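Local structure of nitroalkane oxidase (Podospora anserina, 3MKH) at residues A[83-88]-A[95-100]; A[153-158]-A[207-212]. The protein catalyses the oxidation of nitroalkanes to aldehydes or ketones, using FAD and molecular oxygen and releasing nitrite and hydrogen peroxide. All coordinates share one frame; numbering follows the deposited sequence.

Contact 1 of 2, residues A[83-88]-A[95-100]; sequences EECYSV and TIFATG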
ATOM      1  N   GLU A  83      22.968   4.960 -11.716  1.00 21.67           N
ATOM      2  CA  GLU A  83      22.200   3.720 -11.637  1.00 22.88           C
ATOM      3  C   GLU A  83      23.144   2.516 -11.643  1.00 23.56           C
ATOM      4  O   GLU A  83      23.033   1.612 -10.805  1.00 21.27           O
ATOM      5  CB  GLU A  83      21.166   3.601 -12.793  1.00 20.16           C
ATOM      6  CG  GLU A  83      20.481   2.214 -12.838  1.00 21.50           C
ATOM      7  CD  GLU A  83      19.667   1.941 -14.118  1.00 24.29           C
ATOM      8  OE1 GLU A  83      19.370   2.897 -14.864  1.00 23.69           O
ATOM      9  OE2 GLU A  83      19.331   0.755 -14.374  1.00 24.42           O
ATOM     10  N   GLU A  84      24.072   2.503 -12.593  1.00 20.59           N
ATOM     11  CA  GLU A  84      25.012   1.408 -12.679  1.00 22.04           C
ATOM     12  C   GLU A  84      25.854   1.292 -11.393  1.00 23.55           C
ATOM     13  O   GLU A  84      26.010   0.200 -10.844  1.00 22.27           O
ATOM     14  CB  GLU A  84      25.911   1.568 -13.918  1.00 21.69           C
ATOM     15  CG  GLU A  84      26.997   0.482 -14.039  1.00 24.01           C
ATOM     16  CD  GLU A  84      26.426  -0.938 -14.137  1.00 23.31           C
ATOM     17  OE1 GLU A  84      25.255  -1.117 -14.555  1.00 23.96           O
ATOM     18  OE2 GLU A  84      27.163  -1.879 -13.802  1.00 26.56           O
ATOM     19  N   CYS A  85      26.395   2.410 -10.913  1.00 20.95           N
ATOM     20  CA  CYS A  85      27.245   2.363  -9.720  1.00 24.80           C
ATOM     21  C   CYS A  85      26.493   1.857  -8.499  1.00 23.44           C
ATOM     22  O   CYS A  85      27.010   1.019  -7.751  1.00 24.49           O
ATOM     23  CB  CYS A  85      27.883   3.723  -9.427  1.00 21.48           C
ATOM     24  SG  CYS A  85      29.097   4.187 -10.649  1.00 24.85           S
ATOM     25  N   TYR A  86      25.273   2.343  -8.307  1.00 21.14           N
ATOM     26  CA  TYR A  86      24.458   1.897  -7.191  1.00 22.20           C
ATOM     27  C   TYR A  86      23.996   0.448  -7.287  1.00 26.24           C
ATOM     28  O   TYR A  86      23.742  -0.196  -6.265  1.00 25.30           O
ATOM     29  CB  TYR A  86      23.267   2.840  -6.932  1.00 24.13           C
ATOM     30  CG  TYR A  86      23.497   3.684  -5.712  1.00 22.71           C
ATOM     31  CD1 TYR A  86      24.575   4.562  -5.664  1.00 23.49           C
ATOM     32  CD2 TYR A  86      22.686   3.575  -4.593  1.00 22.02           C
ATOM     33  CE1 TYR A  86      24.829   5.326  -4.553  1.00 22.90           C
ATOM     34  CE2 TYR A  86      22.941   4.345  -3.449  1.00 19.25           C
ATOM     35  CZ  TYR A  86      24.015   5.217  -3.453  1.00 21.89           C
ATOM     36  OH  TYR A  86      24.299   6.001  -2.362  1.00 25.05           O
ATOM     37  N   SER A  87      23.897  -0.078  -8.500  1.00 20.97           N
ATOM     38  CA  SER A  87      23.520  -1.469  -8.642  1.00 21.06           C
ATOM     39  C   SER A  87      24.681  -2.361  -8.212  1.00 22.86           C
ATOM     40  O   SER A  87      24.507  -3.557  -8.011  1.00 22.52           O
ATOM     41  CB  SER A  87      23.116  -1.787 -10.090  1.00 24.28           C
ATOM     42  OG  SER A  87      24.259  -1.942 -10.926  1.00 24.44           O
ATOM     43  N   VAL A  88      25.864  -1.773  -8.074  1.00 23.07           N
ATOM     44  CA  VAL A  88      27.070  -2.552  -7.803  1.00 25.64           C
ATOM     45  C   VAL A  88      27.668  -2.319  -6.417  1.00 22.22           C
ATOM     46  O   VAL A  88      27.908  -3.264  -5.684  1.00 24.22           O
ATOM     47  CB  VAL A  88      28.170  -2.301  -8.866  1.00 24.10           C
ATOM     48  CG1 VAL A  88      29.480  -2.962  -8.445  1.00 23.86           C
ATOM     49  CG2 VAL A  88      27.725  -2.818 -10.238  1.00 27.02           C
ATOM     50  N   THR A  95      30.515   8.305  -1.831  1.00 17.97           N
ATOM     51  CA  THR A  95      31.625   9.202  -1.489  1.00 20.63           C
ATOM     52  C   THR A  95      32.042  10.024  -2.707  1.00 20.83           C
ATOM     53  O   THR A  95      32.247  11.242  -2.617  1.00 19.48           O
ATOM     54  CB  THR A  95      32.809   8.425  -0.909  1.00 17.96           C
ATOM     55  OG1 THR A  95      32.410   7.871   0.348  1.00 18.76           O
ATOM     56  CG2 THR A  95      34.010   9.336  -0.677  1.00 17.52           C
ATOM     57  N   ILE A  96      32.130   9.357  -3.851  1.00 21.29           N
ATOM     58  CA  ILE A  96      32.421  10.036  -5.101  1.00 19.47           C
ATOM     59  C   ILE A  96      31.316  11.006  -5.493  1.00 19.66           C
ATOM     60  O   ILE A  96      31.585  12.164  -5.789  1.00 19.27           O
ATOM     61  CB  ILE A  96      32.684   9.027  -6.228  1.00 20.35           C
ATOM     62  CG1 ILE A  96      33.906   8.185  -5.883  1.00 19.84           C
ATOM     63  CG2 ILE A  96      32.896   9.743  -7.550  1.00 20.29           C
ATOM     64  CD1 ILE A  96      34.126   6.998  -6.806  1.00 23.94           C
ATOM     65  N   PHE A  97      30.073  10.545  -5.506  1.00 19.88           N
ATOM     66  CA  PHE A  97      28.965  11.423  -5.887  1.00 21.74           C
ATOM     67  C   PHE A  97      28.820  12.625  -4.954  1.00 24.31           C
ATOM     68  O   PHE A  97      28.406  13.711  -5.373  1.00 22.29           O
ATOM     69  CB  PHE A  97      27.648  10.634  -5.955  1.00 23.51           C
ATOM     70  CG  PHE A  97      27.685   9.489  -6.928  1.00 23.56           C
ATOM     71  CD1 PHE A  97      28.518   9.543  -8.040  1.00 25.05           C
ATOM     72  CD2 PHE A  97      26.893   8.366  -6.741  1.00 22.38           C
ATOM     73  CE1 PHE A  97      28.565   8.498  -8.948  1.00 27.13           C
ATOM     74  CE2 PHE A  97      26.928   7.319  -7.639  1.00 22.23           C
ATOM     75  CZ  PHE A  97      27.766   7.380  -8.751  1.00 22.30           C
ATOM     76  N   ALA A  98      29.160  12.432  -3.682  1.00 19.47           N
ATOM     77  CA  ALA A  98      29.039  13.511  -2.696  1.00 21.25           C
ATOM     78  C   ALA A  98      29.985  14.675  -3.018  1.00 18.13           C
ATOM     79  O   ALA A  98      29.667  15.836  -2.758  1.00 22.02           O
ATOM     80  CB  ALA A  98      29.313  12.970  -1.288  1.00 18.66           C
ATOM     81  N   THR A  99      31.141  14.372  -3.591  1.00 16.48           N
ATOM     82  CA  THR A  99      32.057  15.446  -4.013  1.00 16.97           C
ATOM     83  C   THR A  99      31.373  16.217  -5.146  1.00 19.30           C
ATOM     84  O   THR A  99      31.496  17.430  -5.241  1.00 20.04           O
ATOM     85  CB  THR A  99      33.416  14.893  -4.479  1.00 21.45           C
ATOM     86  OG1 THR A  99      34.194  14.515  -3.332  1.00 21.64           O
ATOM     87  CG2 THR A  99      34.199  15.925  -5.306  1.00 18.93           C
ATOM     88  N   GLY A 100      30.626  15.511  -5.983  1.00 20.11           N
ATOM     89  CA  GLY A 100      29.892  16.169  -7.055  1.00 19.65           C
ATOM     90  C   GLY A 100      28.827  17.108  -6.515  1.00 22.17           C
ATOM     91  O   GLY A 100      28.623  18.205  -7.034  1.00 20.56           O
TER

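Contact 2 of 2, residues A[153-158]-A[207-212]; sequences TTARLE and MIILVT. With SO4 (sulfate ion), chain G.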
ATOM      1  N   THR A 153      24.378  27.323  12.353  1.00 25.83           N
ATOM      2  CA  THR A 153      25.669  27.773  11.858  1.00 25.13           C
ATOM      3  C   THR A 153      25.537  29.213  11.345  1.00 27.24           C
ATOM      4  O   THR A 153      24.682  29.519  10.509  1.00 26.51           O
ATOM      5  CB  THR A 153      26.225  26.846  10.745  1.00 25.45           C
ATOM      6  OG1 THR A 153      26.416  25.521  11.272  1.00 28.00           O
ATOM      7  CG2 THR A 153      27.558  27.367  10.217  1.00 23.93           C
ATOM      8  N   THR A 154      26.386  30.093  11.858  1.00 25.72           N
ATOM      9  CA  THR A 154      26.283  31.511  11.544  1.00 26.62           C
ATOM     10  C   THR A 154      27.575  32.031  10.972  1.00 27.53           C
ATOM     11  O   THR A 154      28.636  31.426  11.144  1.00 27.80           O
ATOM     12  CB  THR A 154      25.985  32.351  12.801  1.00 30.10           C
ATOM     13  OG1 THR A 154      27.030  32.147  13.752  1.00 26.57           O
ATOM     14  CG2 THR A 154      24.668  31.955  13.417  1.00 31.71           C
ATOM     15  N   ALA A 155      27.470  33.163  10.282  1.00 27.67           N
ATOM     16  CA  ALA A 155      28.623  33.869   9.768  1.00 28.50           C
ATOM     17  C   ALA A 155      28.436  35.362  10.061  1.00 30.58           C
ATOM     18  O   ALA A 155      27.321  35.869  10.004  1.00 28.49           O
ATOM     19  CB  ALA A 155      28.796  33.611   8.270  1.00 26.39           C
ATOM     20  N   ARG A 156      29.524  36.039  10.417  1.00 32.08           N
ATOM     21  CA  ARG A 156      29.505  37.472  10.711  1.00 33.06           C
ATOM     22  C   ARG A 156      30.705  38.137  10.058  1.00 33.62           C
ATOM     23  O   ARG A 156      31.832  37.638  10.162  1.00 33.48           O
ATOM     24  CB  ARG A 156      29.581  37.706  12.222  1.00 37.27           C
ATOM     25  CG  ARG A 156      28.384  37.210  12.999  1.00 41.64           C
ATOM     26  CD  ARG A 156      28.684  37.189  14.494  1.00 47.00           C
ATOM     27  NE  ARG A 156      27.602  36.581  15.271  1.00 50.88           N
ATOM     28  CZ  ARG A 156      27.434  35.267  15.426  1.00 50.94           C
ATOM     29  NH1 ARG A 156      28.276  34.406  14.859  1.00 46.31           N
ATOM     30  NH2 ARG A 156      26.422  34.809  16.146  1.00 56.28           N
ATOM     31  N   LEU A 157      30.475  39.263   9.387  1.00 32.81           N
ATOM     32  CA  LEU A 157      31.569  40.017   8.792  1.00 32.24           C
ATOM     33  C   LEU A 157      32.246  40.847   9.884  1.00 35.35           C
ATOM     34  O   LEU A 157      31.610  41.671  10.522  1.00 35.59           O
ATOM     35  CB  LEU A 157      31.051  40.922   7.672  1.00 35.28           C
ATOM     36  CG  LEU A 157      32.039  41.813   6.911  1.00 34.88           C
ATOM     37  CD1 LEU A 157      33.097  40.985   6.209  1.00 36.78           C
ATOM     38  CD2 LEU A 157      31.289  42.663   5.900  1.00 42.15           C
ATOM     39  N   GLU A 158      33.531  40.595  10.108  1.00 36.88           N
ATOM     40  CA  GLU A 158      34.324  41.357  11.064  1.00 37.95           C
ATOM     41  C   GLU A 158      35.478  41.959  10.300  1.00 43.29           C
ATOM     42  O   GLU A 158      36.457  41.278  10.000  1.00 39.96           O
ATOM     43  CB  GLU A 158      34.841  40.458  12.197  1.00 36.42           C
ATOM     44  CG  GLU A 158      33.741  39.637  12.846  1.00 39.25           C
ATOM     45  CD  GLU A 158      34.119  39.062  14.201  1.00 48.44           C
ATOM     46  OE1 GLU A 158      35.327  38.873  14.465  1.00 46.43           O
ATOM     47  OE2 GLU A 158      33.191  38.791  14.997  1.00 50.87           O
ATOM     48  N   MET A 207      23.406  32.382   3.375  1.00 24.40           N
ATOM     49  CA  MET A 207      24.592  32.502   2.539  1.00 22.61           C
ATOM     50  C   MET A 207      25.198  31.138   2.261  1.00 26.15           C
ATOM     51  O   MET A 207      24.911  30.173   2.958  1.00 24.69           O
ATOM     52  CB  MET A 207      25.677  33.313   3.253  1.00 27.67           C
ATOM     53  CG  MET A 207      25.273  34.651   3.828  1.00 29.96           C
ATOM     54  SD  MET A 207      26.626  35.366   4.790  1.00 30.89           S
ATOM     55  CE  MET A 207      27.842  35.671   3.522  1.00 41.94           C
ATOM     56  N   ILE A 208      26.066  31.073   1.259  1.00 23.23           N
ATOM     57  CA  ILE A 208      26.991  29.950   1.134  1.00 23.73           C
ATOM     58  C   ILE A 208      28.413  30.506   1.118  1.00 26.14           C
ATOM     59  O   ILE A 208      28.740  31.410   0.330  1.00 25.77           O
ATOM     60  CB  ILE A 208      26.737  29.118  -0.137  1.00 21.65           C
ATOM     61  CG1 ILE A 208      25.292  28.605  -0.156  1.00 21.66           C
ATOM     62  CG2 ILE A 208      27.747  27.954  -0.231  1.00 23.21           C
ATOM     63  CD1 ILE A 208      24.949  27.786  -1.393  1.00 24.89           C
ATOM     64  N   ILE A 209      29.254  29.995   2.009  1.00 23.12           N
ATOM     65  CA  ILE A 209      30.644  30.451   2.088  1.00 23.46           C
ATOM     66  C   ILE A 209      31.561  29.259   1.935  1.00 21.64           C
ATOM     67  O   ILE A 209      31.360  28.236   2.591  1.00 22.23           O
ATOM     68  CB  ILE A 209      30.940  31.145   3.444  1.00 24.14           C
ATOM     69  CG1 ILE A 209      29.903  32.241   3.703  1.00 28.05           C
ATOM     70  CG2 ILE A 209      32.352  31.706   3.478  1.00 24.75           C
ATOM     71  CD1 ILE A 209      30.195  33.081   4.926  1.00 29.24           C
ATOM     72  N   LEU A 210      32.558  29.390   1.064  1.00 22.18           N
ATOM     73  CA  LEU A 210      33.556  28.356   0.883  1.00 20.88           C
ATOM     74  C   LEU A 210      34.491  28.287   2.081  1.00 26.49           C
ATOM     75  O   LEU A 210      34.835  29.309   2.675  1.00 23.72           O
ATOM     76  CB  LEU A 210      34.360  28.582  -0.408  1.00 21.92           C
ATOM     77  CG  LEU A 210      33.538  28.663  -1.698  1.00 26.08           C
ATOM     78  CD1 LEU A 210      34.441  28.816  -2.940  1.00 25.82           C
ATOM     79  CD2 LEU A 210      32.594  27.450  -1.811  1.00 24.37           C
ATOM     80  N   VAL A 211      34.880  27.066   2.434  1.00 21.34           N
ATOM     81  CA  VAL A 211      35.915  26.823   3.432  1.00 24.37           C
ATOM     82  C   VAL A 211      36.842  25.724   2.913  1.00 26.51           C
ATOM     83  O   VAL A 211      36.412  24.586   2.687  1.00 26.26           O
ATOM     84  CB  VAL A 211      35.323  26.380   4.794  1.00 22.44           C
ATOM     85  CG1 VAL A 211      36.447  26.028   5.782  1.00 24.36           C
ATOM     86  CG2 VAL A 211      34.426  27.469   5.366  1.00 21.51           C
ATOM     87  N   THR A 212      38.115  26.062   2.731  1.00 23.98           N
ATOM     88  CA  THR A 212      39.086  25.110   2.206  1.00 27.56           C
ATOM     89  C   THR A 212      39.915  24.548   3.347  1.00 28.46           C
ATOM     90  O   THR A 212      39.958  25.126   4.435  1.00 25.72           O
ATOM     91  CB  THR A 212      40.044  25.759   1.174  1.00 28.28           C
ATOM     92  OG1 THR A 212      40.897  26.714   1.830  1.00 29.63           O
ATOM     93  CG2 THR A 212      39.259  26.452   0.075  1.00 26.12           C
TER
HETATM   94  S   SO4 G 440      22.791  34.877  16.923  1.00 60.26           S
HETATM   95  O1  SO4 G 440      22.498  34.430  18.284  1.00 73.58           O
HETATM   96  O2  SO4 G 440      23.733  33.940  16.312  1.00 56.23           O
HETATM   97  O3  SO4 G 440      21.548  34.896  16.157  1.00 48.60           O
HETATM   98  O4  SO4 G 440      23.398  36.211  16.968  1.00 61.98           O

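Contact 1 of 2, residues A[83-88]-A[95-100]
Phe-97 reaches across from its helix to Cys-85 and Tyr-86, and its ring makes all the contacts between 83-88 and 95-100. From CB, which is directed at the opposite helix, the chain sets CG anti to the carbonyl carbon (chi1 -59°), and this carries the ring outward so that its far edge arrives first. CE2 comes 4.1 Å from CD1 of Tyr-86. One atom further out, CZ lies 3.7 Å from Cys-85 CB and 3.9 Å from Cys-85 SG. The sulfur stands at the rim of the ring, 5.3 Å from the Phe-97 centroid and 75° off the ring normal, a sulfur-aromatic contact made at the edge and not over the face. The two aromatic rings also meet edge against edge, their side chains passing in opposite directions, so neither stacks on the other. Each residue type fits its task: phenylalanine is long enough to span backbones whose closest CA atoms, those of Cys-85 and Phe-97, are 10.0 Å apart, and cysteine is small enough to receive the ring's end while still offering a polarisable sulfur. Tyrosine adds an apolar edge here, while its OH bonds to His-235. A leucine in place of Phe-97 would probably leave a gap beside the CB and SG of Cys-85 and deprive the Tyr-86 ring of one of its apolar neighbours. Where 83-88 approaches its end, Ser-87 OG donates to Glu-84 O at 2.8 Å, tilted 22° from that carbonyl's plane. The two segments run roughly antiparallel, on the consecutive helices 75-88 and 90-109 of the acyl-CoA dehydrogenase N-terminal domain; helix 9-33 packs on Cys-85, and helix 262-298 covers Tyr-86 and supplies Arg-286 to Glu-83 and Glu-84.

Contact 2 of 2, residues A[153-158]-A[207-212]
Ile-209 and Ala-155 meet because the isoleucine holds CG1 anti to its carbonyl carbon (chi1 -52°) and then runs on extended through chi2, which delivers CD1 to the methyl of Ala-155. Met-207, two residues earlier on the same face of its strand, is likewise extended about CB-CG before its methyl turns aside (chi3 66°). The result is a small apolar cluster: Ile-209 CD1 lies 3.7 Å from Ala-155 CB, Met-207 SD stands further off at 4.5 Å from the same CB, and Met-207 CE rests 3.8 Å from Ile-209 CD1. Alanine suits its place because a single methyl directed at the other strand is enough to meet both longer chains. Met-207, long and unbranched, spans the 8.4 Å between its CA and that of Ala-155, while beta-branched Ile-209 suits a strand. No hydrogen bond joins the two segments.

The neighbours of Ala-155 look the other way. Arg-156 stretches back along its strand, and NH1 makes a weak, bent bond of 2.8 Å to Thr-154 OG1 (127° at the hydrogen). Its NH2 approaches a sulfate, probably from the crystallisation liquor, lying 2.8 Å from O2 and giving a weak bond to O4. Arg-190 also bonds to this ion, so two positive side chains gather round one anion; the Thr-154 methyl CG2 lies beside it.

Strand 184-191 pairs with both 154-158, in parallel, and 206-212, antiparallel, and therefore joins the two backbones. The two strands flanking 184-191 run steeply across one another as the sheet curls, bringing their side chains face to face. Both belong to the middle beta domain that the acyl-CoA dehydrogenase fold places between its helical domains.

Contact 1 joins two helices and contact 2 two strands, and they follow in series along the chain. Their centres are 29 Å apart and their nearest atoms about 11 Å, so they do not touch. They differ in their distance from the flavin site. In contact 1 the Tyr-86 side chain is about 7 Å from FAD and about 5 Å from that of Phe-398, an FAD-binding residue next to Asp-399, the inferred proton acceptor; this places the Tyr-86 end of contact 1 near the active site. Contact 2 is linked to the flavin only at a remove: the Ile-209 side chain is about 10 Å from that of FAD-binding Val-133.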